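Local coordinates for glycerol Dehydrogenase (Unidentified, PDB 5XN8), which catalyses the NAD-dependent oxidation of glycerol to dihydroxyacetone, as a zinc-bound member of the iron-containing alcohol dehydrogenase family, at residues G93-D98 and V129-A134; R63-G66 and V71-R74; Q282-N287 and H349-T354. All coordinates share one frame; numbering follows the deposited sequence.

Interaction 1 (G93-D98 and V129-A134); sequences GGKTLD and VIYTEA
At what is probably the NAD(+) site, Lys95 and Asp98, from the first turns of helix 94-107, reach out to Tyr131 and Val129 on strand 127-131. Lys95 makes a cation-pi contact: its NZ sits over one face of the Tyr131 ring, 3.3 Å from the centroid and 10° off the normal. The aliphatic chain runs out nearly straight and bends only at its last torsion (chi4 -87°), which brings the ammonium over the middle of the ring, the two side chains crossing at about a right angle. Lysine suits the place because its long chain spans the gap while its charge meets both the electron-rich ring and Glu67, with which NZ forms a salt bridge. Together these two partners should restrict the ammonium's movement.

One turn further along the helix, the shorter Asp98 is already close enough to the strand to use its carboxylate. OD2 accepts a nearly straight bond from Val129 N (2.9 Å, 168° at the hydrogen), approached from above the carboxylate plane. The CG2 methyl of Val129 lies 3.7 Å from the same Asp98 OD2, the two side chains running side by side. Thus a buried carboxylate satisfies a strand N-H, while the neighbouring Ile130 uses its backbone to pair with strand 137-142. A second tie joins the same elements, from Ser128 OG to Asp98 O.

The sequence Gly93 to Asp98 belongs to the glycine-rich GGG-x-x-x-D fingerprint of iron-containing alcohol dehydrogenases, whose helix start typically lines the dinucleotide-binding site.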
ATOM      1  N   GLY A  93      39.925  12.104 -24.663  1.00 28.21           N
ATOM      2  CA  GLY A  93      38.553  11.934 -25.155  1.00 27.54           C
ATOM      3  C   GLY A  93      38.405  10.703 -26.025  1.00 27.50           C
ATOM      4  O   GLY A  93      39.354   9.931 -26.187  1.00 28.72           O
ATOM      5  N   GLY A  94      37.211  10.541 -26.599  1.00 26.64           N
ATOM      6  CA  GLY A  94      36.825   9.350 -27.360  1.00 26.52           C
ATOM      7  C   GLY A  94      37.753   8.929 -28.488  1.00 27.33           C
ATOM      8  O   GLY A  94      38.106   7.754 -28.610  1.00 27.68           O
ATOM      9  N   LYS A  95      38.155   9.894 -29.311  1.00 27.88           N
ATOM     10  CA  LYS A  95      39.019   9.617 -30.467  1.00 28.21           C
ATOM     11  C   LYS A  95      40.412   9.119 -30.051  1.00 28.17           C
ATOM     12  O   LYS A  95      40.964   8.243 -30.688  1.00 27.85           O
ATOM     13  CB  LYS A  95      39.122  10.846 -31.371  1.00 28.79           C
ATOM     14  CG  LYS A  95      37.815  11.218 -32.067  1.00 29.01           C
ATOM     15  CD  LYS A  95      38.026  12.366 -33.052  1.00 30.16           C
ATOM     16  CE  LYS A  95      36.749  13.109 -33.443  1.00 30.43           C
ATOM     17  NZ  LYS A  95      35.990  12.546 -34.589  1.00 30.36           N
ATOM     18  N   THR A  96      40.958   9.673 -28.969  1.00 27.67           N
ATOM     19  CA  THR A  96      42.232   9.203 -28.416  1.00 27.84           C
ATOM     20  C   THR A  96      42.144   7.763 -27.890  1.00 28.69           C
ATOM     21  O   THR A  96      43.014   6.945 -28.158  1.00 28.69           O
ATOM     22  CB  THR A  96      42.715  10.091 -27.252  1.00 27.61           C
ATOM     23  OG1 THR A  96      42.732  11.453 -27.659  1.00 27.28           O
ATOM     24  CG2 THR A  96      44.111   9.691 -26.804  1.00 28.08           C
ATOM     25  N   LEU A  97      41.090   7.474 -27.131  1.00 28.39           N
ATOM     26  CA  LEU A  97      40.919   6.161 -26.521  1.00 28.25           C
ATOM     27  C   LEU A  97      40.706   5.081 -27.575  1.00 29.52           C
ATOM     28  O   LEU A  97      41.287   3.994 -27.485  1.00 30.61           O
ATOM     29  CB  LEU A  97      39.755   6.174 -25.521  1.00 26.55           C
ATOM     30  CG  LEU A  97      40.012   6.594 -24.058  1.00 25.96           C
ATOM     31  CD1 LEU A  97      41.279   7.384 -23.792  1.00 26.46           C
ATOM     32  CD2 LEU A  97      38.807   7.298 -23.475  1.00 26.13           C
ATOM     33  N   ASP A  98      39.882   5.390 -28.568  1.00 30.51           N
ATOM     34  CA  ASP A  98      39.601   4.470 -29.674  1.00 30.89           C
ATOM     35  C   ASP A  98      40.835   4.147 -30.508  1.00 30.36           C
ATOM     36  O   ASP A  98      40.955   3.040 -31.031  1.00 32.55           O
ATOM     37  CB  ASP A  98      38.488   5.025 -30.581  1.00 31.31           C
ATOM     38  CG  ASP A  98      37.108   4.947 -29.947  1.00 32.41           C
ATOM     39  OD1 ASP A  98      37.000   4.664 -28.720  1.00 33.15           O
ATOM     40  OD2 ASP A  98      36.113   5.155 -30.687  1.00 33.12           O
ATOM     41  N   VAL A 129      35.441   3.972 -33.231  1.00 39.11           N
ATOM     42  CA  VAL A 129      34.766   4.710 -34.295  1.00 38.02           C
ATOM     43  C   VAL A 129      35.852   5.322 -35.161  1.00 39.02           C
ATOM     44  O   VAL A 129      36.562   6.229 -34.719  1.00 37.61           O
ATOM     45  CB  VAL A 129      33.828   5.805 -33.746  1.00 35.97           C
ATOM     46  CG1 VAL A 129      32.965   6.365 -34.867  1.00 36.36           C
ATOM     47  CG2 VAL A 129      32.957   5.254 -32.619  1.00 34.98           C
ATOM     48  N   ILE A 130      35.978   4.811 -36.389  1.00 41.43           N
ATOM     49  CA  ILE A 130      37.037   5.210 -37.310  1.00 42.24           C
ATOM     50  C   ILE A 130      36.545   6.347 -38.216  1.00 44.55           C
ATOM     51  O   ILE A 130      35.450   6.288 -38.778  1.00 46.00           O
ATOM     52  CB  ILE A 130      37.541   4.020 -38.164  1.00 42.54           C
ATOM     53  CG1 ILE A 130      38.134   2.911 -37.280  1.00 41.84           C
ATOM     54  CG2 ILE A 130      38.565   4.474 -39.212  1.00 43.63           C
ATOM     55  CD1 ILE A 130      39.285   3.328 -36.390  1.00 41.56           C
ATOM     56  N   TYR A 131      37.392   7.367 -38.351  1.00 46.04           N
ATOM     57  CA  TYR A 131      37.121   8.571 -39.119  1.00 47.45           C
ATOM     58  C   TYR A 131      38.182   8.725 -40.199  1.00 46.85           C
ATOM     59  O   TYR A 131      39.254   8.126 -40.111  1.00 47.00           O
ATOM     60  CB  TYR A 131      37.172   9.773 -38.176  1.00 47.21           C
ATOM     61  CG  TYR A 131      36.008   9.839 -37.218  1.00 45.56           C
ATOM     62  CD1 TYR A 131      34.834  10.485 -37.585  1.00 45.26           C
ATOM     63  CD2 TYR A 131      36.075   9.262 -35.945  1.00 44.87           C
ATOM     64  CE1 TYR A 131      33.752  10.559 -36.721  1.00 45.15           C
ATOM     65  CE2 TYR A 131      34.996   9.322 -35.079  1.00 44.40           C
ATOM     66  CZ  TYR A 131      33.837   9.971 -35.473  1.00 45.50           C
ATOM     67  OH  TYR A 131      32.763  10.047 -34.623  1.00 47.92           O
ATOM     68  N   THR A 132      37.882   9.517 -41.234  1.00 48.03           N
ATOM     69  CA  THR A 132      38.906   9.906 -42.205  1.00 49.08           C
ATOM     70  C   THR A 132      39.738  11.020 -41.577  1.00 48.27           C
ATOM     71  O   THR A 132      39.376  11.539 -40.517  1.00 46.58           O
ATOM     72  CB  THR A 132      38.326  10.352 -43.553  1.00 51.08           C
ATOM     73  OG1 THR A 132      39.425  10.570 -44.444  1.00 54.63           O
ATOM     74  CG2 THR A 132      37.615  11.606 -43.446  1.00 50.87           C
ATOM     75  N   GLU A 133      40.854  11.389 -42.199  1.00 50.47           N
ATOM     76  CA  GLU A 133      41.686  12.487 -41.687  1.00 52.21           C
ATOM     77  C   GLU A 133      40.919  13.819 -41.665  1.00 53.30           C
ATOM     78  O   GLU A 133      41.098  14.619 -40.750  1.00 52.35           O
ATOM     79  CB  GLU A 133      42.978  12.624 -42.492  1.00 53.46           C
ATOM     80  CG  GLU A 133      44.128  13.244 -41.714  1.00 54.31           C
ATOM     81  CD  GLU A 133      44.848  12.247 -40.821  1.00 53.70           C
ATOM     82  OE1 GLU A 133      44.190  11.581 -40.007  1.00 52.63           O
ATOM     83  OE2 GLU A 133      46.082  12.144 -40.934  1.00 56.00           O
ATOM     84  N   ALA A 134      40.069  14.032 -42.671  1.00 53.89           N
ATOM     85  CA  ALA A 134      39.188  15.207 -42.735  1.00 53.48           C
ATOM     86  C   ALA A 134      38.095  15.275 -41.648  1.00 51.59           C
ATOM     87  O   ALA A 134      37.595  16.358 -41.352  1.00 48.90           O
ATOM     88  CB  ALA A 134      38.552  15.306 -44.118  1.00 54.71           C
TER

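Interaction 2 (R63-G66 and V71-R74)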
ATOM      1  N   ARG A  63      52.614  12.251 -29.080  1.00 44.48           N
ATOM      2  CA  ARG A  63      51.525  13.179 -29.365  1.00 45.37           C
ATOM      3  C   ARG A  63      50.507  12.556 -30.320  1.00 43.63           C
ATOM      4  O   ARG A  63      50.877  11.887 -31.283  1.00 43.37           O
ATOM      5  CB  ARG A  63      52.094  14.471 -29.980  1.00 48.37           C
ATOM      6  CG  ARG A  63      51.085  15.586 -30.138  1.00 51.04           C
ATOM      7  CD  ARG A  63      51.708  16.849 -30.733  1.00 53.68           C
ATOM      8  NE  ARG A  63      50.918  17.371 -31.839  1.00 55.58           N
ATOM      9  CZ  ARG A  63      50.937  16.892 -33.083  1.00 58.54           C
ATOM     10  NH1 ARG A  63      51.710  15.862 -33.426  1.00 60.63           N
ATOM     11  NH2 ARG A  63      50.166  17.463 -34.011  1.00 61.19           N
ATOM     12  N   PHE A  64      49.227  12.805 -30.044  1.00 44.23           N
ATOM     13  CA  PHE A  64      48.103  12.333 -30.866  1.00 43.79           C
ATOM     14  C   PHE A  64      47.542  13.529 -31.650  1.00 43.83           C
ATOM     15  O   PHE A  64      47.308  14.593 -31.072  1.00 42.79           O
ATOM     16  CB  PHE A  64      47.047  11.686 -29.948  1.00 42.60           C
ATOM     17  CG  PHE A  64      45.729  11.416 -30.613  1.00 42.98           C
ATOM     18  CD1 PHE A  64      45.638  10.546 -31.689  1.00 43.64           C
ATOM     19  CD2 PHE A  64      44.564  12.025 -30.149  1.00 44.57           C
ATOM     20  CE1 PHE A  64      44.419  10.298 -32.298  1.00 44.65           C
ATOM     21  CE2 PHE A  64      43.339  11.777 -30.754  1.00 44.20           C
ATOM     22  CZ  PHE A  64      43.268  10.915 -31.831  1.00 44.41           C
ATOM     23  N   ASN A  65      47.338  13.355 -32.959  1.00 45.61           N
ATOM     24  CA  ASN A  65      46.948  14.470 -33.857  1.00 47.21           C
ATOM     25  C   ASN A  65      45.483  14.899 -33.776  1.00 46.51           C
ATOM     26  O   ASN A  65      45.112  15.917 -34.367  1.00 49.11           O
ATOM     27  CB  ASN A  65      47.297  14.148 -35.320  1.00 48.83           C
ATOM     28  CG  ASN A  65      48.784  14.213 -35.593  1.00 50.03           C
ATOM     29  OD1 ASN A  65      49.462  15.132 -35.141  1.00 50.06           O
ATOM     30  ND2 ASN A  65      49.292  13.259 -36.359  1.00 53.29           N
ATOM     31  N   GLY A  66      44.651  14.122 -33.086  1.00 46.29           N
ATOM     32  CA  GLY A  66      43.279  14.528 -32.782  1.00 45.69           C
ATOM     33  C   GLY A  66      42.188  13.788 -33.529  1.00 45.68           C
ATOM     34  O   GLY A  66      41.008  14.032 -33.278  1.00 46.49           O
ATOM     35  N   VAL A  71      45.253   6.198 -40.972  1.00 40.85           N
ATOM     36  CA  VAL A  71      46.559   6.843 -41.173  1.00 41.11           C
ATOM     37  C   VAL A  71      47.232   7.142 -39.831  1.00 40.92           C
ATOM     38  O   VAL A  71      48.424   6.869 -39.661  1.00 42.43           O
ATOM     39  CB  VAL A  71      46.437   8.153 -42.001  1.00 41.51           C
ATOM     40  CG1 VAL A  71      47.754   8.937 -42.020  1.00 41.75           C
ATOM     41  CG2 VAL A  71      45.977   7.845 -43.423  1.00 42.28           C
ATOM     42  N   GLU A  72      46.468   7.702 -38.893  1.00 38.88           N
ATOM     43  CA  GLU A  72      46.995   8.061 -37.579  1.00 38.91           C
ATOM     44  C   GLU A  72      47.407   6.821 -36.784  1.00 38.26           C
ATOM     45  O   GLU A  72      48.459   6.823 -36.149  1.00 38.00           O
ATOM     46  CB  GLU A  72      45.962   8.892 -36.797  1.00 39.05           C
ATOM     47  CG  GLU A  72      46.440   9.457 -35.457  1.00 39.27           C
ATOM     48  CD  GLU A  72      47.583  10.457 -35.571  1.00 40.18           C
ATOM     49  OE1 GLU A  72      47.856  10.974 -36.675  1.00 41.21           O
ATOM     50  OE2 GLU A  72      48.215  10.745 -34.536  1.00 41.24           O
ATOM     51  N   ILE A  73      46.588   5.771 -36.838  1.00 37.64           N
ATOM     52  CA  ILE A  73      46.896   4.474 -36.198  1.00 37.75           C
ATOM     53  C   ILE A  73      48.234   3.934 -36.700  1.00 38.75           C
ATOM     54  O   ILE A  73      49.104   3.601 -35.890  1.00 38.74           O
ATOM     55  CB  ILE A  73      45.768   3.427 -36.445  1.00 36.84           C
ATOM     56  CG1 ILE A  73      44.493   3.813 -35.680  1.00 35.73           C
ATOM     57  CG2 ILE A  73      46.187   2.015 -36.046  1.00 36.32           C
ATOM     58  CD1 ILE A  73      43.242   3.228 -36.294  1.00 35.97           C
ATOM     59  N   ARG A  74      48.391   3.872 -38.029  1.00 39.89           N
ATOM     60  CA  ARG A  74      49.613   3.344 -38.650  1.00 40.01           C
ATOM     61  C   ARG A  74      50.849   4.199 -38.358  1.00 38.79           C
ATOM     62  O   ARG A  74      51.948   3.654 -38.253  1.00 39.20           O
ATOM     63  CB  ARG A  74      49.433   3.170 -40.173  1.00 41.40           C
ATOM     64  CG  ARG A  74      48.607   1.965 -40.642  1.00 42.01           C
ATOM     65  CD  ARG A  74      47.560   1.437 -39.697  1.00 43.08           C
ATOM     66  NE  ARG A  74      46.918   0.239 -40.257  1.00 45.50           N
ATOM     67  CZ  ARG A  74      45.644  -0.117 -40.096  1.00 44.82           C
ATOM     68  NH1 ARG A  74      44.789   0.620 -39.384  1.00 44.12           N
ATOM     69  NH2 ARG A  74      45.211  -1.237 -40.678  1.00 45.83           N
TER
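Glu72, on helix 70-83, reaches back to Phe64 and Asn65 in the loop that precedes the helix. Its CB points toward that loop, and CG, anti to the backbone N (chi1 -174°), rests 3.8 Å from Phe64 CE1 in an apolar contact that is oblique to the ring. A bend at chi2 (64°) then turns CD and the carboxylate onto Asn65. There the two oxygens divide the work. OE1 takes a short bond from Asn65 ND2 (2.7 Å), arriving on the syn side and close to the carboxylate plane. OE2 takes the backbone Asn65 N at 3.2 Å, from well above that plane. One acid thereby holds both the main chain and the side chain of one loop residue, a task that suits glutamate's two acceptors and its length. OE2 also forms a salt bridge with Arg75 NH2, a group that in addition donates to Arg63 O and so ties the end of strand 58-63 to the helix as well.

Phe64 turns inward against Thr96 and Thr99 of helix 94-107, and Gly66 N sits over the centre of one face of its ring, 3.5 Å above the plane. Gly66 has a positive phi (109°) that comes easily to glycine. This is the strand-to-helix connection of a beta-alpha-beta crossover in the Rossmann-like domain: edge strand 58-63 leads into helix 70-83, which returns the chain to parallel strand 87-92.

Interaction 3 (Q282-N287 and H349-T354)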
ATOM      1  N   GLN A 282      11.967   7.000 -29.001  1.00 23.82           N
ATOM      2  CA  GLN A 282      11.739   5.565 -28.775  1.00 23.87           C
ATOM      3  C   GLN A 282      10.562   5.295 -27.831  1.00 23.66           C
ATOM      4  O   GLN A 282       9.830   4.334 -28.043  1.00 25.12           O
ATOM      5  CB  GLN A 282      13.003   4.862 -28.263  1.00 23.94           C
ATOM      6  CG  GLN A 282      12.816   3.352 -28.067  1.00 23.96           C
ATOM      7  CD  GLN A 282      14.041   2.651 -27.546  1.00 23.26           C
ATOM      8  OE1 GLN A 282      15.152   2.869 -28.014  1.00 24.39           O
ATOM      9  NE2 GLN A 282      13.844   1.779 -26.582  1.00 24.02           N
ATOM     10  N   LEU A 283      10.374   6.135 -26.812  1.00 23.68           N
ATOM     11  CA  LEU A 283       9.249   5.975 -25.878  1.00 23.98           C
ATOM     12  C   LEU A 283       7.887   6.125 -26.551  1.00 23.96           C
ATOM     13  O   LEU A 283       6.956   5.370 -26.271  1.00 24.62           O
ATOM     14  CB  LEU A 283       9.346   6.982 -24.728  1.00 24.12           C
ATOM     15  CG  LEU A 283      10.522   6.896 -23.762  1.00 24.52           C
ATOM     16  CD1 LEU A 283      10.381   7.984 -22.710  1.00 25.07           C
ATOM     17  CD2 LEU A 283      10.639   5.527 -23.127  1.00 24.44           C
ATOM     18  N   VAL A 284       7.775   7.112 -27.429  1.00 24.95           N
ATOM     19  CA  VAL A 284       6.578   7.331 -28.246  1.00 24.46           C
ATOM     20  C   VAL A 284       6.401   6.195 -29.253  1.00 24.78           C
ATOM     21  O   VAL A 284       5.273   5.817 -29.572  1.00 25.97           O
ATOM     22  CB  VAL A 284       6.654   8.686 -28.977  1.00 25.04           C
ATOM     23  CG1 VAL A 284       5.515   8.840 -29.986  1.00 25.84           C
ATOM     24  CG2 VAL A 284       6.622   9.831 -27.962  1.00 24.44           C
ATOM     25  N   LEU A 285       7.521   5.668 -29.739  1.00 24.86           N
ATOM     26  CA  LEU A 285       7.551   4.564 -30.702  1.00 25.69           C
ATOM     27  C   LEU A 285       7.038   3.246 -30.115  1.00 26.33           C
ATOM     28  O   LEU A 285       6.221   2.567 -30.743  1.00 26.16           O
ATOM     29  CB  LEU A 285       8.984   4.376 -31.215  1.00 26.21           C
ATOM     30  CG  LEU A 285       9.227   3.548 -32.473  1.00 26.51           C
ATOM     31  CD1 LEU A 285       8.511   4.169 -33.657  1.00 27.10           C
ATOM     32  CD2 LEU A 285      10.713   3.449 -32.720  1.00 26.58           C
ATOM     33  N   GLN A 286       7.528   2.891 -28.927  1.00 26.19           N
ATOM     34  CA  GLN A 286       7.062   1.685 -28.205  1.00 28.37           C
ATOM     35  C   GLN A 286       5.827   1.933 -27.322  1.00 29.11           C
ATOM     36  O   GLN A 286       5.360   1.027 -26.639  1.00 28.44           O
ATOM     37  CB  GLN A 286       8.208   1.056 -27.394  1.00 27.66           C
ATOM     38  CG  GLN A 286       8.632   1.793 -26.124  1.00 27.40           C
ATOM     39  CD  GLN A 286      10.026   1.396 -25.645  1.00 27.89           C
ATOM     40  OE1 GLN A 286      10.884   0.995 -26.438  1.00 29.54           O
ATOM     41  NE2 GLN A 286      10.267   1.529 -24.349  1.00 27.15           N
ATOM     42  N   ASN A 287       5.295   3.155 -27.361  1.00 29.53           N
ATOM     43  CA  ASN A 287       4.104   3.543 -26.605  1.00 30.10           C
ATOM     44  C   ASN A 287       4.244   3.283 -25.117  1.00 28.76           C
ATOM     45  O   ASN A 287       3.439   2.585 -24.514  1.00 29.71           O
ATOM     46  CB  ASN A 287       2.847   2.865 -27.173  1.00 30.82           C
ATOM     47  CG  ASN A 287       1.578   3.485 -26.651  1.00 31.06           C
ATOM     48  OD1 ASN A 287       1.476   4.708 -26.568  1.00 31.02           O
ATOM     49  ND2 ASN A 287       0.615   2.649 -26.273  1.00 31.95           N
ATOM     50  N   HIS A 349       9.149   8.722 -38.306  1.00 23.03           N
ATOM     51  CA  HIS A 349       8.768  10.117 -38.586  1.00 22.46           C
ATOM     52  C   HIS A 349       7.677  10.545 -37.589  1.00 21.64           C
ATOM     53  O   HIS A 349       7.812  11.562 -36.910  1.00 21.43           O
ATOM     54  CB  HIS A 349       8.313  10.238 -40.056  1.00 23.17           C
ATOM     55  CG  HIS A 349       7.693  11.554 -40.432  1.00 23.14           C
ATOM     56  ND1 HIS A 349       6.347  11.808 -40.292  1.00 23.00           N
ATOM     57  CD2 HIS A 349       8.224  12.653 -41.026  1.00 23.65           C
ATOM     58  CE1 HIS A 349       6.079  13.022 -40.745  1.00 24.28           C
ATOM     59  NE2 HIS A 349       7.205  13.563 -41.185  1.00 24.08           N
ATOM     60  N   ALA A 350       6.641   9.720 -37.483  1.00 20.99           N
ATOM     61  CA  ALA A 350       5.540   9.902 -36.529  1.00 20.59           C
ATOM     62  C   ALA A 350       5.991  10.090 -35.091  1.00 20.61           C
ATOM     63  O   ALA A 350       5.549  11.018 -34.395  1.00 21.04           O
ATOM     64  CB  ALA A 350       4.595   8.712 -36.604  1.00 20.22           C
ATOM     65  N   ALA A 351       6.865   9.196 -34.641  1.00 21.09           N
ATOM     66  CA  ALA A 351       7.352   9.227 -33.272  1.00 20.83           C
ATOM     67  C   ALA A 351       8.147  10.499 -32.979  1.00 21.24           C
ATOM     68  O   ALA A 351       7.940  11.134 -31.943  1.00 21.28           O
ATOM     69  CB  ALA A 351       8.191   7.997 -32.992  1.00 20.40           C
ATOM     70  N   ILE A 352       9.033  10.876 -33.897  1.00 21.92           N
ATOM     71  CA  ILE A 352       9.865  12.076 -33.737  1.00 23.44           C
ATOM     72  C   ILE A 352       9.003  13.350 -33.622  1.00 24.22           C
ATOM     73  O   ILE A 352       9.253  14.180 -32.743  1.00 25.53           O
ATOM     74  CB  ILE A 352      10.922  12.188 -34.873  1.00 24.45           C
ATOM     75  CG1 ILE A 352      11.990  11.102 -34.695  1.00 25.16           C
ATOM     76  CG2 ILE A 352      11.590  13.561 -34.903  1.00 24.78           C
ATOM     77  CD1 ILE A 352      12.766  10.786 -35.965  1.00 26.18           C
ATOM     78  N   LEU A 353       7.989  13.484 -34.481  1.00 24.33           N
ATOM     79  CA  LEU A 353       7.129  14.669 -34.468  1.00 24.38           C
ATOM     80  C   LEU A 353       6.265  14.741 -33.209  1.00 24.33           C
ATOM     81  O   LEU A 353       6.084  15.821 -32.631  1.00 23.81           O
ATOM     82  CB  LEU A 353       6.238  14.740 -35.719  1.00 24.70           C
ATOM     83  CG  LEU A 353       6.936  14.943 -37.076  1.00 24.88           C
ATOM     84  CD1 LEU A 353       5.945  15.308 -38.178  1.00 25.17           C
ATOM     85  CD2 LEU A 353       8.026  16.000 -36.998  1.00 25.04           C
ATOM     86  N   THR A 354       5.738  13.598 -32.786  1.00 23.90           N
ATOM     87  CA  THR A 354       4.925  13.545 -31.577  1.00 23.19           C
ATOM     88  C   THR A 354       5.764  13.794 -30.328  1.00 22.45           C
ATOM     89  O   THR A 354       5.338  14.526 -29.427  1.00 23.35           O
ATOM     90  CB  THR A 354       4.189  12.204 -31.458  1.00 23.15           C
ATOM     91  OG1 THR A 354       3.380  12.000 -32.619  1.00 23.04           O
ATOM     92  CG2 THR A 354       3.312  12.167 -30.196  1.00 23.02           C
TER
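Helices 271-285 and 345-363 come close here, the CA atoms of Leu285 and Ala351 being 5.3 Å apart, a spacing that a small residue such as alanine makes possible. Val284 and Leu285 approach from one helix, Ala351 and Thr354 from the other. The CG1 methyl of Val284, set anti to its backbone N (chi1 172°), does most of the touching: it lies 3.8 Å from Ala351 CA and 3.9 Å from Thr354 CB, so it settles between two residues one turn apart. Thr354 CG2 closes on the same methyl, with Val284 CG1 at 4.0 Å. Next to it, Leu285 extends CD1 to the Ala351 methyl, a CD1 to CB distance of 3.9 Å, and also packs on Ala252 of helix 252-260.

Threonine can serve in this apolar setting because its hydroxyl is turned to its own helix. With OG1 placed beside the backbone N (chi1 -57°), it donates to Ala350 O at 3.0 Å. That carbonyl also accepts from Thr354 N, the two donors coming from opposite faces of its plane, and the methyl is left to meet valine.

The second subunit, another copy of the protein, adjoins the same region: its Thr227 packs on Val284 and its Ala220 on Thr354, while its Glu213 and Lys216 bond to the side chain of Asn287. Between the two helices themselves, the chemistry is buried van der Waals packing, which implies that complementary shape, with the buried hydroxyl already satisfied, sets how closely they approach.

How the interactions relate
Interactions 1 and 2 adjoin, their centres about 9 Å apart, and Lys95 CD comes within 3.4 Å of Gly66 O. Interaction 1 holds Gly94, Lys95 and Tyr131, likely NAD(+) residues; interaction 2 lies behind them, the Phe64 side chain about 4 Å from that of Lys95 and about 5 Å from that of Asp37. A bound glycerol lies about 7 Å from the Tyr131 side chain, and the zinc ion about 9 Å from that of Val129. Interaction 3 is about 31 Å from interaction 1 and 40 Å from interaction 2, centre to centre. Helix 271-285, which supplies one side of interaction 3, begins at the zinc ligand His271. The Leu285 side chain lies about 11 Å from that of another ligand, His254.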